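Local coordinates for protein SusD homolog (Bacteroides thetaiotaomicron, PDB 3EHM) that probably binds mucin O-glycans at the cell surface as a SusD-type outer-membrane lipoprotein, serving their utilization by this gut symbiont, at residues L52-L57 / Y92-S97; Q98-W103 / I131-A136; I58-Y63 / P447-A452; P155-Q160 / F489-T494. All coordinates share one frame; numbering follows the deposited sequence.

Contact 1: L52-L57 / Y92-S97; sequences LQNTDL and YQNFYS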
# COMPACT_ATOMS: atom_id res chain seq x y z
N LEU A 52 1.01 11.33 -6.26
CA LEU A 52 1.12 10.54 -5.03
C LEU A 52 -0.01 10.87 -4.05
O LEU A 52 -0.43 10.02 -3.27
CB LEU A 52 2.47 10.78 -4.36
CG LEU A 52 2.76 9.86 -3.17
CD1 LEU A 52 2.90 8.42 -3.68
CD2 LEU A 52 4.03 10.30 -2.48
N GLN A 53 -0.48 12.11 -4.09
CA GLN A 53 -1.58 12.52 -3.22
C GLN A 53 -2.80 11.66 -3.56
O GLN A 53 -3.48 11.13 -2.67
CB GLN A 53 -1.95 13.98 -3.46
CG GLN A 53 -1.27 14.96 -2.52
CD GLN A 53 -1.91 16.34 -2.59
OE1 GLN A 53 -1.82 17.12 -1.65
NE2 GLN A 53 -2.53 16.65 -3.72
N ASN A 54 -3.04 11.53 -4.86
CA ASN A 54 -4.17 10.78 -5.40
C ASN A 54 -4.11 9.29 -5.09
O ASN A 54 -5.12 8.67 -4.78
CB ASN A 54 -4.22 11.00 -6.92
CG ASN A 54 -5.34 10.23 -7.59
OD1 ASN A 54 -5.11 9.47 -8.53
ND2 ASN A 54 -6.57 10.44 -7.12
N THR A 55 -2.91 8.71 -5.15
CA THR A 55 -2.76 7.28 -4.91
C THR A 55 -2.50 6.88 -3.46
O THR A 55 -3.08 5.91 -2.98
CB THR A 55 -1.60 6.69 -5.75
OG1 THR A 55 -0.35 7.21 -5.27
CG2 THR A 55 -1.75 7.06 -7.21
N ASP A 56 -1.66 7.65 -2.77
CA ASP A 56 -1.27 7.31 -1.40
C ASP A 56 -1.58 8.26 -0.24
O ASP A 56 -2.11 7.84 0.79
CB ASP A 56 0.25 7.06 -1.36
CG ASP A 56 0.67 5.79 -2.10
OD1 ASP A 56 0.34 5.62 -3.29
OD2 ASP A 56 1.37 4.98 -1.46
N LEU A 57 -1.25 9.53 -0.41
CA LEU A 57 -1.38 10.50 0.67
C LEU A 57 -2.73 10.98 1.17
O LEU A 57 -3.00 10.89 2.36
CB LEU A 57 -0.50 11.71 0.35
CG LEU A 57 0.92 11.37 -0.11
CD1 LEU A 57 1.73 12.66 -0.16
CD2 LEU A 57 1.58 10.37 0.85
N TYR A 92 -7.20 6.28 -12.36
CA TYR A 92 -7.00 5.23 -13.36
C TYR A 92 -5.65 5.46 -14.05
O TYR A 92 -4.94 4.51 -14.36
CB TYR A 92 -8.12 5.25 -14.39
CG TYR A 92 -8.14 4.03 -15.30
CD1 TYR A 92 -8.61 2.80 -14.84
CD2 TYR A 92 -7.70 4.12 -16.62
CE1 TYR A 92 -8.65 1.69 -15.67
CE2 TYR A 92 -7.74 3.01 -17.46
CZ TYR A 92 -8.21 1.80 -16.99
OH TYR A 92 -8.27 0.70 -17.83
N GLN A 93 -5.31 6.72 -14.27
CA GLN A 93 -4.04 7.04 -14.92
C GLN A 93 -2.87 6.68 -14.00
O GLN A 93 -1.91 6.02 -14.42
CB GLN A 93 -3.95 8.53 -15.26
CG GLN A 93 -5.06 9.04 -16.18
CD GLN A 93 -4.93 10.54 -16.46
OE1 GLN A 93 -4.54 11.32 -15.58
NE2 GLN A 93 -5.28 10.94 -17.67
N ASN A 94 -2.95 7.11 -12.75
CA ASN A 94 -1.89 6.87 -11.78
C ASN A 94 -1.71 5.43 -11.34
O ASN A 94 -0.62 5.03 -10.92
CB ASN A 94 -2.09 7.78 -10.55
CG ASN A 94 -2.00 9.25 -10.90
OD1 ASN A 94 -1.18 9.66 -11.74
ND2 ASN A 94 -2.83 10.07 -10.26
N PHE A 95 -2.78 4.63 -11.42
CA PHE A 95 -2.70 3.23 -11.02
C PHE A 95 -2.56 2.26 -12.19
O PHE A 95 -2.00 1.18 -12.03
CB PHE A 95 -3.94 2.82 -10.20
CG PHE A 95 -3.89 3.25 -8.76
CD1 PHE A 95 -4.85 4.12 -8.25
CD2 PHE A 95 -2.91 2.75 -7.90
CE1 PHE A 95 -4.84 4.49 -6.90
CE2 PHE A 95 -2.89 3.12 -6.55
CZ PHE A 95 -3.85 3.99 -6.05
N TYR A 96 -3.05 2.64 -13.37
CA TYR A 96 -3.00 1.72 -14.51
C TYR A 96 -2.47 2.21 -15.85
O TYR A 96 -1.51 1.65 -16.38
CB TYR A 96 -4.39 1.11 -14.74
CG TYR A 96 -4.48 0.15 -15.92
CD1 TYR A 96 -4.17 -1.20 -15.77
CD2 TYR A 96 -4.87 0.60 -17.18
CE1 TYR A 96 -4.24 -2.09 -16.86
CE2 TYR A 96 -4.94 -0.27 -18.27
CZ TYR A 96 -4.62 -1.61 -18.10
OH TYR A 96 -4.69 -2.47 -19.18
N SER A 97 -3.10 3.25 -16.41
CA SER A 97 -2.72 3.72 -17.74
C SER A 97 -1.36 4.39 -17.94
O SER A 97 -0.77 4.23 -19.01
CB SER A 97 -3.83 4.62 -18.31
OG SER A 97 -3.96 5.83 -17.59
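Asn94 and Thr55 meet where helix 47-57 passes over helix 85-110, and the pair illustrates how one side chain can serve an apolar and a polar contact in succession. Starting at its root, Asn94 CB lies 3.4 Å from Thr55 CG2, a methyl-to-methylene touch with the two side chains roughly perpendicular. Farther out, Asn94 CG comes within 3.9 Å of Asn54 OD1, and at the tip Asn94 ND2 donates to that same oxygen at 2.9 Å with an N-H...O angle of 160°. The acceptor lies nearly in the amide plane of Asn94, whereas the donor is tilted from the carbonyl plane of Asn54, and the two amide planes are turned 63° against each other. Asn54 extends with CG anti to the backbone N (chi1 179°), presenting OD1 to Asn94 while its ND2 is taken by Glu78, so both ends of this buried amide are engaged.

At the next residue, Thr55 leans over Phe95. Its CG2 sits 4.0 Å from the ring centroid, a CH-pi contact over one face, and its CB approaches Phe95 CZ at 3.5 Å. Thr55 OG1 points instead to Asp56 OD1, 2.6 Å away, and Asp56 in turn forms a salt bridge with Arg135 of helix 116-140. The axes of the two short segments approach to 9.6 Å and are steeply inclined. The contact joins two helices of the largely helical fold, in keeping with the tetratricopeptide-repeat character of SusD homologues.

Contact 2: Q98-W103 / I131-A136; sequences QIFLPW and IAWLRA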
# COMPACT_ATOMS: atom_id res chain seq x y z
N GLN A 98 -0.86 5.14 -16.96
CA GLN A 98 0.44 5.79 -17.15
C GLN A 98 1.55 4.77 -17.39
O GLN A 98 2.37 4.94 -18.29
CB GLN A 98 0.81 6.68 -15.95
CG GLN A 98 0.01 7.99 -15.86
CD GLN A 98 0.29 8.99 -16.99
OE1 GLN A 98 -0.37 10.03 -17.09
NE2 GLN A 98 1.28 8.69 -17.83
N ILE A 99 1.57 3.71 -16.60
CA ILE A 99 2.59 2.68 -16.76
C ILE A 99 2.30 1.78 -17.97
O ILE A 99 3.21 1.16 -18.52
CB ILE A 99 2.75 1.85 -15.46
CG1 ILE A 99 4.07 1.08 -15.50
CG2 ILE A 99 1.57 0.89 -15.30
CD1 ILE A 99 4.42 0.40 -14.19
N PHE A 100 1.04 1.71 -18.39
CA PHE A 100 0.67 0.89 -19.54
C PHE A 100 1.41 1.35 -20.79
O PHE A 100 1.89 0.53 -21.57
CB PHE A 100 -0.83 1.00 -19.83
CG PHE A 100 -1.26 0.25 -21.07
CD1 PHE A 100 -1.52 -1.12 -21.01
CD2 PHE A 100 -1.39 0.90 -22.29
CE1 PHE A 100 -1.89 -1.83 -22.16
CE2 PHE A 100 -1.75 0.20 -23.45
CZ PHE A 100 -2.00 -1.17 -23.38
N LEU A 101 1.50 2.66 -20.97
CA LEU A 101 2.17 3.25 -22.13
C LEU A 101 3.57 2.71 -22.40
O LEU A 101 3.79 2.05 -23.42
CB LEU A 101 2.23 4.78 -21.99
CG LEU A 101 1.02 5.60 -22.47
CD1 LEU A 101 0.88 5.42 -23.98
CD2 LEU A 101 -0.24 5.16 -21.76
N PRO A 102 4.53 2.98 -21.50
CA PRO A 102 5.88 2.47 -21.74
C PRO A 102 5.97 0.94 -21.75
O PRO A 102 6.78 0.37 -22.48
CB PRO A 102 6.69 3.11 -20.62
CG PRO A 102 5.70 3.23 -19.51
CD PRO A 102 4.46 3.72 -20.23
N TRP A 103 5.15 0.28 -20.94
CA TRP A 103 5.19 -1.18 -20.93
C TRP A 103 4.79 -1.74 -22.29
O TRP A 103 5.44 -2.65 -22.81
CB TRP A 103 4.23 -1.78 -19.89
CG TRP A 103 4.17 -3.28 -20.03
CD1 TRP A 103 5.07 -4.19 -19.54
CD2 TRP A 103 3.23 -4.03 -20.81
NE1 TRP A 103 4.75 -5.46 -19.98
CE2 TRP A 103 3.63 -5.39 -20.76
CE3 TRP A 103 2.09 -3.69 -21.55
CZ2 TRP A 103 2.93 -6.40 -21.42
CZ3 TRP A 103 1.40 -4.70 -22.21
CH2 TRP A 103 1.82 -6.04 -22.14
N ILE A 131 3.58 -5.33 -10.38
CA ILE A 131 3.58 -4.74 -9.04
C ILE A 131 2.65 -3.54 -9.09
O ILE A 131 1.89 -3.28 -8.15
CB ILE A 131 4.97 -4.25 -8.62
CG1 ILE A 131 5.93 -5.44 -8.48
CG2 ILE A 131 4.87 -3.51 -7.28
CD1 ILE A 131 7.36 -5.02 -8.22
N ALA A 132 2.70 -2.80 -10.19
CA ALA A 132 1.86 -1.62 -10.35
C ALA A 132 0.39 -2.01 -10.53
O ALA A 132 -0.49 -1.42 -9.90
CB ALA A 132 2.33 -0.80 -11.55
N TRP A 133 0.12 -2.99 -11.38
CA TRP A 133 -1.26 -3.39 -11.62
C TRP A 133 -1.88 -4.19 -10.48
O TRP A 133 -3.10 -4.37 -10.45
CB TRP A 133 -1.38 -4.14 -12.95
CG TRP A 133 -1.18 -3.22 -14.12
CD1 TRP A 133 -0.93 -1.87 -14.08
CD2 TRP A 133 -1.22 -3.57 -15.51
NE1 TRP A 133 -0.82 -1.37 -15.35
CE2 TRP A 133 -1.00 -2.39 -16.25
CE3 TRP A 133 -1.43 -4.77 -16.20
CZ2 TRP A 133 -0.98 -2.37 -17.65
CZ3 TRP A 133 -1.42 -4.76 -17.59
CH2 TRP A 133 -1.19 -3.56 -18.30
N LEU A 134 -1.06 -4.66 -9.55
CA LEU A 134 -1.58 -5.36 -8.39
C LEU A 134 -2.29 -4.27 -7.59
O LEU A 134 -3.35 -4.49 -7.00
CB LEU A 134 -0.45 -5.97 -7.55
CG LEU A 134 -0.88 -6.56 -6.19
CD1 LEU A 134 -1.99 -7.58 -6.39
CD2 LEU A 134 0.32 -7.20 -5.51
N ARG A 135 -1.70 -3.07 -7.58
CA ARG A 135 -2.30 -1.93 -6.89
C ARG A 135 -3.59 -1.55 -7.61
O ARG A 135 -4.61 -1.27 -6.98
CB ARG A 135 -1.34 -0.73 -6.91
CG ARG A 135 -0.15 -0.85 -5.97
CD ARG A 135 1.01 0.01 -6.45
NE ARG A 135 0.73 1.44 -6.47
CZ ARG A 135 0.74 2.23 -5.40
NH1 ARG A 135 1.03 1.73 -4.21
NH2 ARG A 135 0.50 3.53 -5.53
N ALA A 136 -3.53 -1.53 -8.94
CA ALA A 136 -4.68 -1.17 -9.76
C ALA A 136 -5.89 -2.05 -9.46
O ALA A 136 -6.98 -1.55 -9.18
CB ALA A 136 -4.32 -1.27 -11.24
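Two first torsions set up the meeting of Ile99 and Phe100 with Trp133. Ile99 carries CG1 anti to its nitrogen (chi1 -164°) and continues extended to CD1, which sends one branch toward Ala132 and leaves CG2 facing the indole. Trp133 instead places CG anti to its carbonyl carbon (chi1 -70°), swinging the bicyclic ring across the gap between the helices.

The result is a division of labour along the indole. Ile99 CD1 rests on Ala132 CB at 3.6 Å, a small methyl contact near the level where the backbones approach. Ile99 CG2 reaches the five-membered part, 3.3 Å from Trp133 NE1 and 3.9 Å from Trp133 CD1. At the far, six-membered end, Trp133 CZ2 comes to Phe100 CD1 at 3.6 Å. This last touch is made rim to rim: CZ2 lies close to the phenyl plane, and CD1 close to the indole plane. The buried N-H of Trp133 does not depend on these apolar neighbours, since NE1 donates to the backbone oxygen of Tyr96, whose ring stacks with the indole. Hydrogen bond and stack together should hold the ring's rotation fixed.

The segments run at 149° to one another with axes 11.0 Å apart, a spacing that the intervening tryptophan bridges. Among the surrounding elements, Pro102 and Ile131 pack on helix 23-36, Ile131 and Leu134 on helix 197-215, and Leu134 also on helix 160-178, while the loop residues Tyr145 and Ala148 border Trp133. Helices 85-110 and 116-140 are thus an antiparallel pair, consecutive in the chain, packed among helices 23-36, 160-178 and 197-215.

Contact 3: I58-Y63 / P447-A452; sequences ISSGNY and PNAVEA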
# COMPACT_ATOMS: atom_id res chain seq x y z
N ILE A 58 -3.58 11.51 0.29
CA ILE A 58 -4.87 12.01 0.77
C ILE A 58 -6.00 11.00 0.65
O ILE A 58 -7.09 11.22 1.16
CB ILE A 58 -5.25 13.33 0.06
CG1 ILE A 58 -5.76 13.06 -1.36
CG2 ILE A 58 -4.03 14.25 -0.00
CD1 ILE A 58 -6.27 14.31 -2.06
N SER A 59 -5.73 9.89 -0.02
CA SER A 59 -6.73 8.84 -0.18
C SER A 59 -6.44 7.65 0.74
O SER A 59 -6.71 7.71 1.94
CB SER A 59 -6.79 8.39 -1.64
OG SER A 59 -5.51 8.01 -2.12
N SER A 60 -5.89 6.58 0.17
CA SER A 60 -5.58 5.36 0.92
C SER A 60 -4.90 5.58 2.27
O SER A 60 -5.34 5.05 3.28
CB SER A 60 -4.72 4.42 0.06
OG SER A 60 -3.50 5.04 -0.31
N GLY A 61 -3.81 6.36 2.27
CA GLY A 61 -3.08 6.63 3.50
C GLY A 61 -3.90 7.40 4.52
O GLY A 61 -3.69 7.28 5.73
N ASN A 62 -4.84 8.20 4.03
CA ASN A 62 -5.71 8.98 4.88
C ASN A 62 -6.79 8.08 5.47
O ASN A 62 -7.08 8.15 6.66
CB ASN A 62 -6.32 10.13 4.07
CG ASN A 62 -7.67 10.60 4.61
OD1 ASN A 62 -7.79 10.99 5.77
ND2 ASN A 62 -8.68 10.56 3.75
N TYR A 63 -7.37 7.22 4.63
CA TYR A 63 -8.42 6.31 5.06
C TYR A 63 -7.97 5.44 6.25
O TYR A 63 -8.67 5.35 7.26
CB TYR A 63 -8.83 5.37 3.92
CG TYR A 63 -9.29 6.04 2.63
CD1 TYR A 63 -9.16 5.38 1.41
CD2 TYR A 63 -9.84 7.32 2.63
CE1 TYR A 63 -9.56 5.98 0.22
CE2 TYR A 63 -10.25 7.93 1.44
CZ TYR A 63 -10.10 7.25 0.24
OH TYR A 63 -10.47 7.85 -0.95
N PRO A 447 5.56 3.83 4.68
CA PRO A 447 4.34 4.51 4.25
C PRO A 447 3.62 3.90 3.04
O PRO A 447 2.96 4.63 2.29
CB PRO A 447 4.85 5.90 3.94
CG PRO A 447 6.12 5.57 3.21
CD PRO A 447 6.74 4.47 4.07
N ASN A 448 3.73 2.60 2.83
CA ASN A 448 3.07 1.95 1.70
C ASN A 448 1.56 1.87 1.98
O ASN A 448 1.04 0.81 2.36
CB ASN A 448 3.63 0.54 1.50
CG ASN A 448 3.30 -0.04 0.14
OD1 ASN A 448 2.29 0.32 -0.48
ND2 ASN A 448 4.14 -0.95 -0.34
N ALA A 449 0.88 2.99 1.79
CA ALA A 449 -0.56 3.11 2.05
C ALA A 449 -1.50 2.17 1.29
O ALA A 449 -2.43 1.62 1.88
CB ALA A 449 -0.99 4.55 1.83
N VAL A 450 -1.29 2.01 -0.01
CA VAL A 450 -2.18 1.15 -0.79
C VAL A 450 -2.20 -0.28 -0.26
O VAL A 450 -3.27 -0.87 -0.10
CB VAL A 450 -1.80 1.13 -2.29
CG1 VAL A 450 -2.73 0.19 -3.06
CG2 VAL A 450 -1.91 2.54 -2.87
N GLU A 451 -1.02 -0.84 0.00
CA GLU A 451 -0.95 -2.21 0.51
C GLU A 451 -1.64 -2.32 1.87
O GLU A 451 -2.36 -3.28 2.13
CB GLU A 451 0.52 -2.65 0.62
CG GLU A 451 0.74 -4.10 1.06
CD GLU A 451 0.09 -5.12 0.14
OE1 GLU A 451 -0.08 -4.84 -1.07
OE2 GLU A 451 -0.24 -6.22 0.63
N ALA A 452 -1.43 -1.33 2.73
CA ALA A 452 -2.05 -1.34 4.05
C ALA A 452 -3.57 -1.23 3.93
O ALA A 452 -4.31 -1.87 4.68
CB ALA A 452 -1.51 -0.19 4.88
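Ser60, Gly61 and Ala449 bring two helix starts together at backbone range, the CA atoms of Gly61 and Ala449 being only 4.6 Å apart. Small side chains make this possible. The methyl of Ala449 points at the neighbouring turn, with CB 3.3 Å from Ser60 OG and 3.4 Å from Gly61 N. Gly61 offers bare backbone at this point, where the fit against the Ala449 methyl is already tight.

Ser60 holds its hydroxyl between its own nitrogen and carbonyl carbon (chi1 60°), a conformation that folds OG back toward the preceding helix, where it donates to the carbonyl oxygen of Thr55 and, weakly, to that of Asp56. In Val450 the branch that takes part is CG2, which stands anti to the carbonyl carbon, beside the backbone N, and comes 3.9 Å from Ser60 OG. That same valine also packs on Asp56, Arg135 and Val139.

Chemically, the hydroxyl is spent on a backbone carbonyl of its own side, so what reaches Ala449 and Val450 is an oxygen in van der Waals contact. The join between 58-63 and 447-452 is accordingly one of shape and close approach, not of polar bonding.

Contact 4: P155-Q160 / F489-T494; sequences PKFDSQ and FRFAPT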
# COMPACT_ATOMS: atom_id res chain seq x y z
N PRO A 155 -10.41 -2.06 -24.78
CA PRO A 155 -9.89 -3.10 -23.89
C PRO A 155 -10.94 -3.88 -23.10
O PRO A 155 -11.85 -3.30 -22.51
CB PRO A 155 -8.96 -2.32 -22.96
CG PRO A 155 -8.41 -1.27 -23.87
CD PRO A 155 -9.64 -0.81 -24.61
N LYS A 156 -10.80 -5.20 -23.11
CA LYS A 156 -11.70 -6.10 -22.39
C LYS A 156 -11.19 -6.20 -20.95
O LYS A 156 -9.99 -6.33 -20.73
CB LYS A 156 -11.69 -7.48 -23.05
CG LYS A 156 -12.49 -8.55 -22.33
CD LYS A 156 -13.99 -8.42 -22.57
CE LYS A 156 -14.74 -9.63 -22.03
NZ LYS A 156 -16.21 -9.56 -22.29
N PHE A 157 -12.10 -6.13 -19.98
CA PHE A 157 -11.71 -6.23 -18.57
C PHE A 157 -11.85 -7.65 -18.03
O PHE A 157 -12.69 -8.42 -18.51
CB PHE A 157 -12.57 -5.29 -17.72
CG PHE A 157 -12.15 -3.84 -17.79
CD1 PHE A 157 -12.16 -3.16 -19.01
CD2 PHE A 157 -11.77 -3.16 -16.64
CE1 PHE A 157 -11.80 -1.81 -19.08
CE2 PHE A 157 -11.40 -1.81 -16.70
CZ PHE A 157 -11.42 -1.14 -17.92
N ASP A 158 -11.02 -7.99 -17.05
CA ASP A 158 -11.04 -9.30 -16.42
C ASP A 158 -11.62 -9.16 -15.02
O ASP A 158 -11.45 -8.12 -14.38
CB ASP A 158 -9.61 -9.85 -16.27
CG ASP A 158 -8.90 -10.04 -17.59
OD1 ASP A 158 -9.31 -10.94 -18.36
OD2 ASP A 158 -7.93 -9.30 -17.86
N SER A 159 -12.31 -10.19 -14.54
CA SER A 159 -12.86 -10.14 -13.19
C SER A 159 -11.62 -10.13 -12.29
O SER A 159 -10.56 -10.60 -12.70
CB SER A 159 -13.69 -11.39 -12.89
OG SER A 159 -12.87 -12.54 -12.81
N GLN A 160 -11.74 -9.60 -11.08
CA GLN A 160 -10.58 -9.56 -10.20
C GLN A 160 -10.00 -10.95 -9.93
O GLN A 160 -8.79 -11.11 -9.80
CB GLN A 160 -10.95 -8.88 -8.88
CG GLN A 160 -9.81 -8.81 -7.88
CD GLN A 160 -10.06 -7.78 -6.80
OE1 GLN A 160 -11.13 -7.76 -6.19
NE2 GLN A 160 -9.08 -6.93 -6.55
N PHE A 489 -12.14 2.15 -5.13
CA PHE A 489 -12.34 3.38 -5.88
C PHE A 489 -13.34 2.94 -6.95
O PHE A 489 -13.44 1.75 -7.24
CB PHE A 489 -11.05 3.81 -6.59
CG PHE A 489 -10.24 4.84 -5.84
CD1 PHE A 489 -10.64 5.31 -4.60
CD2 PHE A 489 -9.05 5.34 -6.39
CE1 PHE A 489 -9.88 6.26 -3.91
CE2 PHE A 489 -8.29 6.28 -5.71
CZ PHE A 489 -8.71 6.74 -4.47
N ARG A 490 -14.10 3.88 -7.52
CA ARG A 490 -15.03 3.51 -8.57
C ARG A 490 -14.46 4.10 -9.86
O ARG A 490 -13.70 5.07 -9.81
CB ARG A 490 -16.43 4.10 -8.33
CG ARG A 490 -16.52 5.61 -8.55
CD ARG A 490 -17.96 6.08 -8.68
NE ARG A 490 -18.01 7.52 -8.93
CZ ARG A 490 -19.07 8.17 -9.38
NH1 ARG A 490 -20.20 7.52 -9.64
NH2 ARG A 490 -19.01 9.48 -9.60
N PHE A 491 -14.79 3.51 -11.00
CA PHE A 491 -14.31 4.03 -12.27
C PHE A 491 -15.07 5.31 -12.56
O PHE A 491 -16.16 5.53 -12.02
CB PHE A 491 -14.55 3.02 -13.39
CG PHE A 491 -13.70 1.79 -13.27
CD1 PHE A 491 -12.35 1.82 -13.61
CD2 PHE A 491 -14.23 0.60 -12.78
CE1 PHE A 491 -11.55 0.69 -13.47
CE2 PHE A 491 -13.44 -0.53 -12.63
CZ PHE A 491 -12.10 -0.48 -12.97
N ALA A 492 -14.49 6.16 -13.40
CA ALA A 492 -15.13 7.41 -13.79
C ALA A 492 -16.31 7.05 -14.69
O ALA A 492 -16.13 6.39 -15.72
CB ALA A 492 -14.13 8.29 -14.54
N PRO A 493 -17.53 7.46 -14.32
CA PRO A 493 -18.72 7.17 -15.12
C PRO A 493 -18.55 7.44 -16.62
O PRO A 493 -18.94 6.62 -17.45
CB PRO A 493 -19.79 8.05 -14.48
CG PRO A 493 -19.40 8.02 -13.04
CD PRO A 493 -17.89 8.22 -13.10
N THR A 494 -17.97 8.58 -16.96
CA THR A 494 -17.79 8.93 -18.37
C THR A 494 -16.87 7.98 -19.11
O THR A 494 -16.91 7.92 -20.34
CB THR A 494 -17.24 10.36 -18.54
OG1 THR A 494 -15.90 10.43 -18.03
CG2 THR A 494 -18.13 11.36 -17.82
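Phe157 and Phe491 reach toward each other from two irregular loops and are the sole residues through which 155-160 and 489-494 touch. Along the first loop, the residues in turn show how such a segment is pinned by its surroundings. After Pro155, Lys156 sends its ammonium to Glu504 in a salt bridge while its carbonyl takes a hydrogen bond from Ser147.

Phe157 then turns inward. Its CG stands anti to the carbonyl carbon (chi1 -78°), and Phe491 adopts the same kind of rotamer from its own loop. The two side chains slide past each other in opposite directions. Phe157 CE2 lies 4.0 Å from Phe491 CZ and 4.1 Å from Phe491 CE1. The edge of Phe157 is directed at the face of Phe491 with the planes at 89°, yet displaced, which makes this an offset edge-to-face pair with ring centroids 5.8 Å apart.

Beyond the aromatic pair, Asp158 OD2 accepts from the backbone nitrogens of Tyr145 and Asn146, and Ser159 is the N-cap of helix 160-178, its OG bonded to Val162 N. Gln160 opens that helix.

Both phenyl rings have further company: Phe491 stacks with Phe140, Phe157 packs against Tyr92 and Leu508, and each touches Ile505 of helix 505-509. The arrangement is therefore a buried cluster of aromatic and aliphatic side chains with an offset edge-to-face pair at its heart, which joins two loops distant in sequence to helices 85-110, 116-140 and 505-509.

Overall arrangement
All four contacts are buried, but their depth differs: contact 3 lies about 6 Å from the chain centre, contact 1 about 11 Å, contact 2 about 15 Å and contact 4 about 20 Å (centre to centre). Contacts 1 and 2 share helix 85-110 and are tied by the Asp56-Arg135 salt bridge, while contact 3 continues from contact 1 through the turn between helices 47-57 and 60-63. Chemistry varies with setting: a hydrogen bond between two side-chain amides and CH-pi packing in contact 1, indole-centred apolar packing in contact 2, small-residue proximity in contact 3, and an edge-to-face aromatic pair between loops in contact 4. Phe489 links contact 4 to both contact 1 and contact 3.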